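Local coordinates for Non-catalytic protein 1 (Piromyces equi, PDB 1WCU) that probably binds plant cell-wall polysaccharides as a family 29 carbohydrate-binding module, a non-catalytic part of a larger fungal protein, at residues Asn34-Ile48 and Ile118-Arg132. Sequence-based numbering, arbitrary orientation.
Sequences NSLVLTADPDEYGAI and IVQDGPASNIPIYMR
Leu-36 and Met-131, like Leu-38 and Ile-129, form antiparallel hydrogen-bonded pairs in one sheet of this beta-sandwich module, while Ile-48 pairs with Val-119 in the other; both chain segments thus cross between the two sheets. The buried interior lies where these six side chains gather. Met-131, bent at its thioether (chi3 -88°), brings CE to 3.7 Å from Leu-38 CB and equally near Leu-36 CD2 and Ile-48 CD1, so one methyl bridges the sheets. Leu-38 CD2 also lies against Ile-129 CD1, the two side chains running alongside each other.

The loop side, residues 39-46 and 122-128, is partly exposed and joined through water: one molecule accepts from Ala-40 N (2.7 Å) and donates to Asp-121 OD2 and Ile-127 O; another links Asp-43 N to Ala-124 O. At its border, the buried strand residue Gln-120 stacks its amide on the exposed Tyr-45 ring, planes 15° apart, and Gln-120 CG makes a CH-pi contact 3.8 Å from the ring centroid. Gln-120 NE2 donates to Tyr-45 O at 3.0 Å. A leucine in place of Gln-120 would probably leave Tyr-45 O without this donor and the ring freer to turn. In that bond NE2 stands 51° out of the Tyr-45 carbonyl plane.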
loop_
_atom_site.group_PDB
_atom_site.type_symbol
_atom_site.label_atom_id
_atom_site.label_comp_id
_atom_site.label_asym_id
_atom_site.label_seq_id
_atom_site.Cartn_x
_atom_site.Cartn_y
_atom_site.Cartn_z
ATOM N N ASN A 34 2.616 1.309 -16.949
ATOM C CA ASN A 34 1.797 0.172 -16.518
ATOM C C ASN A 34 1.886 -0.108 -15.028
ATOM O O ASN A 34 1.929 -1.258 -14.593
ATOM C CB ASN A 34 2.128 -1.068 -17.349
ATOM C CG ASN A 34 1.019 -2.104 -17.320
ATOM O OD1 ASN A 34 -0.163 -1.756 -17.217
ATOM N ND2 ASN A 34 1.386 -3.368 -17.409
ATOM N N SER A 35 1.896 0.972 -14.253
ATOM C CA SER A 35 1.947 0.927 -12.804
ATOM C C SER A 35 1.125 2.059 -12.210
ATOM O O SER A 35 0.707 2.980 -12.908
ATOM C CB SER A 35 3.363 1.057 -12.243
ATOM O OG SER A 35 4.335 1.429 -13.183
ATOM N N LEU A 36 0.903 1.959 -10.898
ATOM C CA LEU A 36 0.284 2.999 -10.089
ATOM C C LEU A 36 1.441 3.799 -9.544
ATOM O O LEU A 36 2.357 3.240 -8.953
ATOM C CB LEU A 36 -0.548 2.350 -8.967
ATOM C CG LEU A 36 -1.334 3.240 -8.010
ATOM C CD1 LEU A 36 -2.433 2.411 -7.350
ATOM C CD2 LEU A 36 -0.457 3.862 -6.936
ATOM N N VAL A 37 1.414 5.102 -9.748
ATOM C CA VAL A 37 2.557 5.956 -9.421
ATOM C C VAL A 37 2.192 6.963 -8.336
ATOM O O VAL A 37 1.242 7.740 -8.492
ATOM C CB VAL A 37 3.022 6.723 -10.651
ATOM C CG1 VAL A 37 4.324 7.448 -10.353
ATOM C CG2 VAL A 37 3.215 5.779 -11.825
ATOM N N LEU A 38 2.972 6.955 -7.255
ATOM C CA LEU A 38 2.964 8.028 -6.251
ATOM C C LEU A 38 4.083 8.990 -6.575
ATOM O O LEU A 38 5.245 8.578 -6.641
ATOM C CB LEU A 38 3.219 7.451 -4.852
ATOM C CG LEU A 38 3.683 8.398 -3.727
ATOM C CD1 LEU A 38 2.670 9.511 -3.503
ATOM C CD2 LEU A 38 3.977 7.633 -2.445
ATOM N N THR A 39 3.745 10.263 -6.755
ATOM C CA THR A 39 4.749 11.320 -6.797
ATOM C C THR A 39 4.381 12.335 -5.719
ATOM O O THR A 39 3.350 13.009 -5.821
ATOM C CB THR A 39 4.790 12.017 -8.171
ATOM O OG1 THR A 39 4.944 11.041 -9.219
ATOM C CG2 THR A 39 5.919 13.028 -8.239
ATOM N N ALA A 40 5.167 12.393 -4.648
ATOM C CA ALA A 40 4.920 13.378 -3.587
ATOM C C ALA A 40 5.163 14.768 -4.151
ATOM O O ALA A 40 6.057 14.952 -4.974
ATOM C CB ALA A 40 5.815 13.124 -2.400
ATOM N N ASP A 41 4.380 15.746 -3.709
ATOM C CA ASP A 41 4.539 17.122 -4.178
ATOM C C ASP A 41 5.930 17.624 -3.764
ATOM O O ASP A 41 6.531 17.111 -2.813
ATOM C CB ASP A 41 3.488 18.027 -3.566
ATOM C CG ASP A 41 2.085 17.718 -4.014
ATOM O OD1 ASP A 41 1.897 17.086 -5.067
ATOM O OD2 ASP A 41 1.155 18.139 -3.297
ATOM N N PRO A 42 6.468 18.617 -4.487
ATOM C CA PRO A 42 7.811 19.080 -4.169
ATOM C C PRO A 42 8.031 19.399 -2.688
ATOM O O PRO A 42 7.253 20.122 -2.069
ATOM C CB PRO A 42 7.946 20.329 -5.039
ATOM C CG PRO A 42 7.061 20.052 -6.208
ATOM C CD PRO A 42 5.899 19.316 -5.651
ATOM N N ASP A 43 9.101 18.819 -2.140
ATOM C CA ASP A 43 9.538 18.994 -0.746
ATOM C C ASP A 43 8.568 18.470 0.312
ATOM O O ASP A 43 8.749 18.743 1.495
ATOM C CB ASP A 43 9.946 20.443 -0.458
ATOM C CG ASP A 43 11.001 20.942 -1.423
ATOM O OD1 ASP A 43 12.071 20.320 -1.515
ATOM O OD2 ASP A 43 10.736 21.947 -2.098
ATOM N N GLU A 44 7.582 17.662 -0.090
ATOM C CA GLU A 44 6.598 17.136 0.862
ATOM C C GLU A 44 6.733 15.647 1.141
ATOM O O GLU A 44 7.128 14.857 0.279
ATOM C CB GLU A 44 5.170 17.366 0.359
ATOM C CG GLU A 44 4.775 18.809 0.030
ATOM C CD GLU A 44 4.548 19.699 1.242
ATOM O OE1 GLU A 44 4.382 19.184 2.350
ATOM O OE2 GLU A 44 4.548 20.943 1.052
ATOM N N TYR A 45 6.378 15.270 2.367
ATOM C CA TYR A 45 6.295 13.884 2.835
ATOM C C TYR A 45 4.940 13.376 2.377
ATOM O O TYR A 45 4.020 13.200 3.167
ATOM C CB TYR A 45 6.420 13.887 4.353
ATOM C CG TYR A 45 6.498 12.581 5.096
ATOM C CD1 TYR A 45 7.118 11.467 4.572
ATOM C CD2 TYR A 45 5.997 12.496 6.391
ATOM C CE1 TYR A 45 7.232 10.290 5.303
ATOM C CE2 TYR A 45 6.117 11.330 7.139
ATOM C CZ TYR A 45 6.735 10.234 6.590
ATOM O OH TYR A 45 6.870 9.069 7.321
ATOM N N GLY A 46 4.817 13.164 1.072
ATOM C CA GLY A 46 3.535 12.869 0.458
ATOM C C GLY A 46 3.231 11.393 0.418
ATOM O O GLY A 46 4.146 10.573 0.413
ATOM N N ALA A 47 1.946 11.081 0.336
ATOM C CA ALA A 47 1.453 9.709 0.443
ATOM C C ALA A 47 0.288 9.427 -0.474
ATOM O O ALA A 47 -0.527 10.309 -0.747
ATOM C CB ALA A 47 0.986 9.436 1.838
ATOM N N ILE A 48 0.170 8.163 -0.877
ATOM C CA ILE A 48 -1.141 7.617 -1.226
ATOM C C ILE A 48 -1.688 6.889 0.001
ATOM O O ILE A 48 -0.924 6.432 0.859
ATOM C CB ILE A 48 -1.120 6.689 -2.450
ATOM C CG1 ILE A 48 -0.141 5.527 -2.252
ATOM C CG2 ILE A 48 -0.880 7.479 -3.705
ATOM C CD1 ILE A 48 -0.314 4.439 -3.275
ATOM N N ILE A 118 -1.153 2.897 3.382
ATOM C CA ILE A 118 -0.371 4.096 3.066
ATOM C C ILE A 118 0.983 3.734 2.477
ATOM O O ILE A 118 1.657 2.843 2.980
ATOM C CB ILE A 118 -0.109 4.904 4.361
ATOM C CG1 ILE A 118 -1.401 5.544 4.888
ATOM C CG2 ILE A 118 0.950 5.981 4.143
ATOM C CD1 ILE A 118 -1.302 5.941 6.360
ATOM N N VAL A 119 1.367 4.415 1.403
ATOM C CA VAL A 119 2.743 4.357 0.871
ATOM C C VAL A 119 3.209 5.802 0.851
ATOM O O VAL A 119 2.494 6.659 0.342
ATOM C CB VAL A 119 2.833 3.733 -0.533
ATOM C CG1 VAL A 119 4.283 3.630 -1.005
ATOM C CG2 VAL A 119 2.210 2.339 -0.523
ATOM N N GLN A 120 4.389 6.074 1.403
ATOM C CA GLN A 120 4.828 7.442 1.657
ATOM C C GLN A 120 6.311 7.630 1.321
ATOM O O GLN A 120 7.133 6.752 1.608
ATOM C CB GLN A 120 4.534 7.785 3.136
ATOM C CG GLN A 120 4.528 9.227 3.475
ATOM C CD GLN A 120 3.726 9.566 4.746
ATOM O OE1 GLN A 120 3.338 8.701 5.567
ATOM N NE2 GLN A 120 3.477 10.836 4.910
ATOM N N ASP A 121 6.634 8.761 0.703
ATOM C CA ASP A 121 8.011 9.111 0.299
ATOM C C ASP A 121 8.802 9.749 1.430
ATOM O O ASP A 121 8.666 10.933 1.680
ATOM C CB ASP A 121 7.963 10.076 -0.899
ATOM C CG ASP A 121 9.326 10.380 -1.467
ATOM O OD1 ASP A 121 10.320 9.696 -1.109
ATOM O OD2 ASP A 121 9.382 11.239 -2.369
ATOM N N GLY A 122 9.672 8.971 2.066
ATOM C CA GLY A 122 10.368 9.433 3.267
ATOM C C GLY A 122 11.273 10.630 3.046
ATOM O O GLY A 122 11.207 11.598 3.812
ATOM N N PRO A 123 12.142 10.560 2.033
ATOM C CA PRO A 123 12.988 11.707 1.720
ATOM C C PRO A 123 12.336 12.955 1.138
ATOM O O PRO A 123 13.067 13.916 0.879
ATOM C CB PRO A 123 13.976 11.153 0.686
ATOM C CG PRO A 123 13.934 9.697 0.861
ATOM C CD PRO A 123 12.523 9.380 1.244
ATOM N N ALA A 124 11.020 12.978 0.919
ATOM C CA ALA A 124 10.354 14.130 0.301
ATOM C C ALA A 124 11.080 14.543 -0.979
ATOM O O ALA A 124 11.510 15.679 -1.145
ATOM C CB ALA A 124 10.272 15.285 1.289
ATOM N N SER A 125 11.162 13.592 -1.903
ATOM C CA SER A 125 12.053 13.651 -3.064
ATOM C C SER A 125 11.419 14.109 -4.370
ATOM O O SER A 125 12.140 14.402 -5.326
ATOM C CB SER A 125 12.643 12.261 -3.315
ATOM O OG SER A 125 11.650 11.367 -3.783
ATOM N N ASN A 126 10.091 14.075 -4.449
ATOM C CA ASN A 126 9.377 14.376 -5.695
ATOM C C ASN A 126 9.742 13.406 -6.822
ATOM O O ASN A 126 9.520 13.725 -7.998
ATOM C CB ASN A 126 9.626 15.846 -6.126
ATOM C CG ASN A 126 8.674 16.344 -7.205
ATOM O OD1 ASN A 126 7.436 16.211 -7.125
ATOM N ND2 ASN A 126 9.253 16.952 -8.230
ATOM N N ILE A 127 10.223 12.211 -6.456
ATOM C CA ILE A 127 10.619 11.158 -7.415
ATOM C C ILE A 127 9.496 10.120 -7.503
ATOM O O ILE A 127 8.982 9.702 -6.475
ATOM C CB ILE A 127 11.901 10.445 -6.940
ATOM C CG1 ILE A 127 13.105 11.407 -7.061
ATOM C CG2 ILE A 127 12.177 9.152 -7.729
ATOM C CD1 ILE A 127 14.367 10.871 -6.476
ATOM N N PRO A 128 9.122 9.695 -8.714
ATOM C CA PRO A 128 8.024 8.735 -8.817
ATOM C C PRO A 128 8.338 7.380 -8.171
ATOM O O PRO A 128 9.466 6.871 -8.249
ATOM C CB PRO A 128 7.787 8.614 -10.321
ATOM C CG PRO A 128 9.093 8.993 -10.933
ATOM C CD PRO A 128 9.632 10.087 -10.041
ATOM N N ILE A 129 7.314 6.826 -7.521
ATOM C CA ILE A 129 7.339 5.512 -6.897
ATOM C C ILE A 129 6.326 4.669 -7.661
ATOM O O ILE A 129 5.119 4.935 -7.580
ATOM C CB ILE A 129 6.982 5.614 -5.394
ATOM C CG1 ILE A 129 8.017 6.487 -4.667
ATOM C CG2 ILE A 129 6.906 4.224 -4.765
ATOM C CD1 ILE A 129 7.517 7.050 -3.376
ATOM N N TYR A 130 6.818 3.699 -8.430
ATOM C CA TYR A 130 5.984 2.855 -9.288
ATOM C C TYR A 130 5.599 1.574 -8.569
ATOM O O TYR A 130 6.448 0.901 -7.973
ATOM C CB TYR A 130 6.734 2.486 -10.589
ATOM C CG TYR A 130 7.190 3.679 -11.408
ATOM C CD1 TYR A 130 8.427 4.253 -11.188
ATOM C CD2 TYR A 130 6.385 4.213 -12.411
ATOM C CE1 TYR A 130 8.861 5.340 -11.928
ATOM C CE2 TYR A 130 6.799 5.315 -13.157
ATOM C CZ TYR A 130 8.043 5.861 -12.920
ATOM O OH TYR A 130 8.461 6.971 -13.660
ATOM N N MET A 131 4.310 1.237 -8.617
ATOM C CA MET A 131 3.799 0.094 -7.855
ATOM C C MET A 131 2.943 -0.817 -8.730
ATOM O O MET A 131 2.235 -0.351 -9.618
ATOM C CB MET A 131 2.967 0.581 -6.657
ATOM C CG MET A 131 3.830 1.257 -5.615
ATOM S SD MET A 131 2.897 2.190 -4.405
ATOM C CE MET A 131 2.800 3.753 -5.236
ATOM N N ARG A 132 2.988 -2.115 -8.429
ATOM C CA ARG A 132 2.110 -3.096 -9.054
ATOM C C ARG A 132 1.678 -4.131 -8.024
ATOM O O ARG A 132 2.358 -4.335 -7.021
ATOM C CB ARG A 132 2.821 -3.830 -10.206
ATOM C CG ARG A 132 3.075 -2.974 -11.425
ATOM C CD ARG A 132 3.915 -3.717 -12.466
ATOM N NE ARG A 132 4.141 -2.882 -13.643
ATOM C CZ ARG A 132 5.040 -3.128 -14.593
ATOM N NH1 ARG A 132 5.794 -4.211 -14.532
ATOM N NH2 ARG A 132 5.200 -2.268 -15.583
HETATM O O HOH W 1 7.548 11.031 -4.481
HETATM O O HOH W 2 8.421 15.119 -2.305
HETATM O O HOH W 3 11.049 17.250 -3.426
#